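PDB 2I2X: methanol--corrinoid protein co-methyltransferase from Methanosarcina barkeri, which transfers the methyl group of methanol to the cob(I)amide carried by its partner protein MtaC, a step of methanogenesis from methanol. Local coordinates for residues T212-D217 / A260-P265; R253-Y258 / K277-M282. One frame throughout, in Å; residues are numbered along the deposited sequence.

Contact 1 (T212-D217 / A260-P265)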
loop_
_atom_site.group_PDB
_atom_site.type_symbol
_atom_site.label_atom_id
_atom_site.label_comp_id
_atom_site.label_asym_id
_atom_site.label_seq_id
_atom_site.Cartn_x
_atom_site.Cartn_y
_atom_site.Cartn_z
ATOM N N THR A 212 -13.123 -19.973 -22.743
ATOM C CA THR A 212 -12.311 -19.161 -21.857
ATOM C C THR A 212 -10.823 -19.533 -21.921
ATOM O O THR A 212 -10.379 -20.273 -22.805
ATOM C CB THR A 212 -12.823 -19.215 -20.428
ATOM O OG1 THR A 212 -12.711 -20.564 -19.929
ATOM C CG2 THR A 212 -14.283 -18.703 -20.370
ATOM N N ILE A 213 -10.034 -19.007 -20.992
ATOM C CA ILE A 213 -8.614 -19.278 -21.077
ATOM C C ILE A 213 -8.059 -20.120 -19.959
ATOM O O ILE A 213 -8.252 -19.827 -18.797
ATOM C CB ILE A 213 -7.799 -18.009 -21.400
ATOM C CG1 ILE A 213 -7.761 -17.901 -22.944
ATOM C CG2 ILE A 213 -6.371 -18.101 -20.821
ATOM C CD1 ILE A 213 -8.112 -16.585 -23.455
ATOM N N SER A 214 -7.401 -21.203 -20.338
ATOM C CA SER A 214 -6.706 -22.032 -19.376
ATOM C C SER A 214 -5.388 -21.309 -19.094
ATOM O O SER A 214 -4.465 -21.344 -19.910
ATOM C CB SER A 214 -6.492 -23.434 -19.963
ATOM O OG SER A 214 -5.721 -24.244 -19.110
ATOM N N ALA A 215 -5.309 -20.618 -17.964
ATOM C CA ALA A 215 -4.233 -19.669 -17.771
ATOM C C ALA A 215 -2.926 -20.251 -17.192
ATOM O O ALA A 215 -1.863 -20.079 -17.779
ATOM C CB ALA A 215 -4.721 -18.460 -16.985
ATOM N N GLY A 216 -3.003 -20.929 -16.050
ATOM C CA GLY A 216 -1.837 -21.593 -15.461
ATOM C C GLY A 216 -1.880 -21.585 -13.941
ATOM O O GLY A 216 -2.758 -20.958 -13.347
ATOM N N ASP A 217 -0.897 -22.254 -13.340
ATOM C CA ASP A 217 -0.828 -22.646 -11.914
ATOM C C ASP A 217 0.377 -21.927 -11.278
ATOM O O ASP A 217 0.925 -20.999 -11.866
ATOM C CB ASP A 217 -0.582 -24.167 -11.871
ATOM C CG ASP A 217 -1.110 -24.837 -10.615
ATOM O OD1 ASP A 217 -0.709 -24.479 -9.492
ATOM O OD2 ASP A 217 -1.907 -25.782 -10.763
ATOM N N ALA A 260 0.181 -29.370 -20.689
ATOM C CA ALA A 260 -1.106 -30.034 -20.655
ATOM C C ALA A 260 -2.219 -29.142 -21.127
ATOM O O ALA A 260 -3.388 -29.433 -20.904
ATOM C CB ALA A 260 -1.407 -30.562 -19.248
ATOM N N GLY A 261 -1.874 -28.024 -21.736
ATOM C CA GLY A 261 -2.899 -27.261 -22.415
ATOM C C GLY A 261 -3.140 -25.835 -22.003
ATOM O O GLY A 261 -3.868 -25.153 -22.708
ATOM N N ALA A 262 -2.555 -25.366 -20.897
ATOM C CA ALA A 262 -2.682 -23.940 -20.542
ATOM C C ALA A 262 -1.843 -23.113 -21.503
ATOM O O ALA A 262 -0.941 -23.643 -22.110
ATOM C CB ALA A 262 -2.281 -23.659 -19.065
ATOM N N VAL A 263 -2.129 -21.815 -21.618
ATOM C CA VAL A 263 -1.518 -20.948 -22.625
ATOM C C VAL A 263 -0.996 -19.675 -21.979
ATOM O O VAL A 263 -0.383 -18.819 -22.647
ATOM C CB VAL A 263 -2.552 -20.572 -23.755
ATOM C CG1 VAL A 263 -3.013 -21.834 -24.538
ATOM C CG2 VAL A 263 -3.752 -19.826 -23.185
ATOM N N GLY A 264 -1.247 -19.553 -20.678
ATOM C CA GLY A 264 -0.847 -18.378 -19.913
ATOM C C GLY A 264 -1.953 -17.331 -19.903
ATOM O O GLY A 264 -2.943 -17.464 -20.616
ATOM N N PRO A 265 -1.774 -16.245 -19.140
ATOM C CA PRO A 265 -0.639 -15.906 -18.291
ATOM C C PRO A 265 -0.622 -16.693 -16.997
ATOM O O PRO A 265 -1.657 -16.859 -16.375
ATOM C CB PRO A 265 -0.859 -14.421 -17.995
ATOM C CG PRO A 265 -2.362 -14.214 -18.142
ATOM C CD PRO A 265 -2.805 -15.191 -19.185
#

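Contact 2 (R253-Y258 / K277-M282)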
loop_
_atom_site.group_PDB
_atom_site.type_symbol
_atom_site.label_atom_id
_atom_site.label_comp_id
_atom_site.label_asym_id
_atom_site.label_seq_id
_atom_site.Cartn_x
_atom_site.Cartn_y
_atom_site.Cartn_z
ATOM N N ARG A 253 7.887 -28.459 -12.572
ATOM C CA ARG A 253 6.561 -28.760 -12.045
ATOM C C ARG A 253 5.496 -27.827 -12.660
ATOM O O ARG A 253 4.490 -28.303 -13.202
ATOM C CB ARG A 253 6.530 -28.698 -10.517
ATOM C CG ARG A 253 5.089 -28.789 -9.891
ATOM C CD ARG A 253 4.422 -27.391 -9.790
ATOM N NE ARG A 253 3.212 -27.373 -8.972
ATOM C CZ ARG A 253 2.288 -26.408 -9.007
ATOM N NH1 ARG A 253 2.420 -25.398 -9.850
ATOM N NH2 ARG A 253 1.209 -26.480 -8.217
ATOM N N SER A 254 5.733 -26.509 -12.605
ATOM C CA SER A 254 4.732 -25.554 -13.076
ATOM C C SER A 254 4.627 -25.583 -14.597
ATOM O O SER A 254 3.561 -25.339 -15.151
ATOM C CB SER A 254 5.015 -24.144 -12.553
ATOM O OG SER A 254 4.860 -24.099 -11.129
ATOM N N LEU A 255 5.724 -25.927 -15.262
ATOM C CA LEU A 255 5.720 -26.090 -16.705
ATOM C C LEU A 255 4.634 -27.053 -17.220
ATOM O O LEU A 255 4.154 -26.899 -18.341
ATOM C CB LEU A 255 7.103 -26.534 -17.176
ATOM C CG LEU A 255 7.268 -26.856 -18.664
ATOM C CD1 LEU A 255 7.130 -25.621 -19.521
ATOM C CD2 LEU A 255 8.600 -27.536 -18.956
ATOM N N VAL A 256 4.243 -28.030 -16.396
ATOM C CA VAL A 256 3.277 -29.063 -16.786
ATOM C C VAL A 256 1.918 -28.502 -17.234
ATOM O O VAL A 256 1.332 -28.987 -18.216
ATOM C CB VAL A 256 3.085 -30.171 -15.663
ATOM C CG1 VAL A 256 1.972 -31.115 -16.014
ATOM C CG2 VAL A 256 4.367 -30.956 -15.424
ATOM N N ALA A 257 1.420 -27.490 -16.523
ATOM C CA ALA A 257 0.183 -26.814 -16.898
ATOM C C ALA A 257 0.139 -26.483 -18.404
ATOM O O ALA A 257 -0.875 -26.708 -19.085
ATOM C CB ALA A 257 0.015 -25.562 -16.062
ATOM N N TYR A 258 1.259 -25.978 -18.913
ATOM C CA TYR A 258 1.352 -25.511 -20.301
ATOM C C TYR A 258 1.470 -26.710 -21.248
ATOM O O TYR A 258 0.788 -26.782 -22.282
ATOM C CB TYR A 258 2.493 -24.464 -20.430
ATOM C CG TYR A 258 2.277 -23.402 -19.361
ATOM C CD1 TYR A 258 1.284 -22.407 -19.510
ATOM C CD2 TYR A 258 2.943 -23.486 -18.143
ATOM C CE1 TYR A 258 1.017 -21.499 -18.485
ATOM C CE2 TYR A 258 2.680 -22.602 -17.133
ATOM C CZ TYR A 258 1.727 -21.607 -17.301
ATOM O OH TYR A 258 1.508 -20.733 -16.250
ATOM N N LYS A 277 8.481 -18.972 -18.925
ATOM C CA LYS A 277 8.382 -18.092 -20.077
ATOM C C LYS A 277 9.492 -18.381 -21.048
ATOM O O LYS A 277 9.230 -18.494 -22.247
ATOM C CB LYS A 277 8.421 -16.613 -19.674
ATOM C CG LYS A 277 8.232 -15.680 -20.869
ATOM C CD LYS A 277 7.914 -14.271 -20.467
ATOM C CE LYS A 277 7.638 -13.350 -21.674
ATOM N NZ LYS A 277 7.286 -11.997 -21.174
ATOM N N ALA A 278 10.724 -18.478 -20.551
ATOM C CA ALA A 278 11.870 -18.840 -21.402
ATOM C C ALA A 278 11.654 -20.155 -22.177
ATOM O O ALA A 278 12.019 -20.254 -23.345
ATOM C CB ALA A 278 13.162 -18.920 -20.580
ATOM N N ILE A 279 11.053 -21.159 -21.542
ATOM C CA ILE A 279 10.771 -22.385 -22.231
ATOM C C ILE A 279 9.600 -22.226 -23.206
ATOM O O ILE A 279 9.722 -22.558 -24.387
ATOM C CB ILE A 279 10.488 -23.537 -21.226
ATOM C CG1 ILE A 279 11.735 -23.847 -20.396
ATOM C CG2 ILE A 279 10.034 -24.779 -21.939
ATOM C CD1 ILE A 279 11.449 -24.711 -19.203
ATOM N N THR A 280 8.474 -21.716 -22.709
ATOM C CA THR A 280 7.211 -21.769 -23.452
ATOM C C THR A 280 6.946 -20.607 -24.412
ATOM O O THR A 280 6.153 -20.759 -25.364
ATOM C CB THR A 280 5.996 -21.814 -22.501
ATOM O OG1 THR A 280 5.958 -20.613 -21.732
ATOM C CG2 THR A 280 6.061 -23.006 -21.545
ATOM N N GLY A 281 7.545 -19.444 -24.151
ATOM C CA GLY A 281 7.237 -18.249 -24.947
ATOM C C GLY A 281 5.847 -17.728 -24.656
ATOM O O GLY A 281 5.293 -16.938 -25.429
ATOM N N MET A 282 5.286 -18.174 -23.531
ATOM C CA MET A 282 3.950 -17.790 -23.097
ATOM C C MET A 282 4.027 -16.664 -22.063
ATOM O O MET A 282 5.057 -16.543 -21.352
ATOM C CB MET A 282 3.222 -18.986 -22.504
ATOM C CG MET A 282 2.677 -19.904 -23.570
ATOM S SD MET A 282 2.203 -21.504 -22.910
ATOM C CE MET A 282 1.620 -22.322 -24.377
#

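Contact 1 (T212-D217 / A260-P265)
The planar peptide carbonyl of S214 meets the amide of V263 end on, and that of A215 meets G264. S214 O accepts a hydrogen bond from V263 N at 2.9 Å, the V263 nitrogen lying nearly in line with the C=O bond (C=O...N angle 171°). The same oxygen touches A262 CA at 3.2 Å in a CA-H...O contact. One residue on, A215 O lies 2.9 Å from G264 CA, a second and closer contact of this kind. The methyl of A215 meets P265, CB to carbonyl O at 3.5 Å, with the proline ring farther off; the peptide bond before P265 is cis.

Small side chains allow this closeness. S214 OG stands anti to its amide nitrogen (chi1 175°), which brings it beside the loop, 3.5 Å from A262 CB, while its hydrogen bond goes to S204 of helix 181-210. At the other end I213 CG2 meets V263 CG2 at 3.9 Å, the two branched chains crossing at about a right angle, and I213 CG2 also approaches G264 O. V26 of strand 25-28 packs on both residues.

The loop is launched by a Schellman motif that ends helix 240-259, with G261 at positive phi as its C-prime residue. It then runs at 84° to strand 213-216, so the pair is no continuation of the sheet. I213 and A215 spend backbone bonds on strand 160-163, whereas S214 O turns to the loop, which probably stands in the place of the sixth strand of the TIM barrel. Here, then, a buried strand carbonyl is satisfied by an irregular loop, and A262 and G264, having little or no side chain, are consistent with so close an approach.

Contact 2 (R253-Y258 / K277-M282)
T280 OG1 is gripped twice within its own helix end: it accepts the amide of M282 (M282 N to T280 OG1 3.1 Å, N-H...O angle 151°), forming an ST turn, and it is hydrogen-bonded to the carbonyl of V276. With chi1 at 63° the hydroxyl sits between the backbone N and the carbonyl carbon, and the methyl is left to face the neighbouring helix. There T280 CG2 lies against L255 CD1 at 3.5 Å and also reaches Y258 CB at 4.0 Å. A serine here would keep the hydroxyl but is likely to open a gap beside L255 CD1 and Y258 CB, where the methyl now fills the space.

Beyond T280, L255 spreads its two methyls over I279, CD1 to CG2 at 3.9 Å, and the side chains cross nearly perpendicularly. On the far side of the threonine, M282 stretches out beyond CG and slides past Y258 in the opposite direction. Its sulfur makes an oblique Met-aromatic contact: M282 SD is 3.6 Å from Y258 CD1 and 4.7 Å from the ring centroid, the line to the centroid 59° off the ring normal.

The interface is therefore apolar, with the polar work done inside the threonine's own turn. It joins the last turns of helices 240-259 and 273-280; helix 372-383 packs on I279, and R392 of helix 389-409 touches L255.

Overall arrangement
Contact 1 and contact 2 lie about 10 Å apart, centre to centre, and share helix 240-259, whose end supplies one side of contact 2 and leads into the loop of contact 1. They touch directly: A262 N lies 2.8 Å from A257 O, a probable hydrogen bond; Y258 CE1 packs on A215 O at 3.3 Å; and D217 OD1 forms a salt bridge with R253 NH2. R253 also pairs with D219, next to the zinc ligand C220. The G216 position in contact 1 and the Y258 side chain in contact 2 are each about 12 Å from the zinc ion, and about 10 Å from the C269 side chain, so both contacts lie outside the metal's coordination sphere.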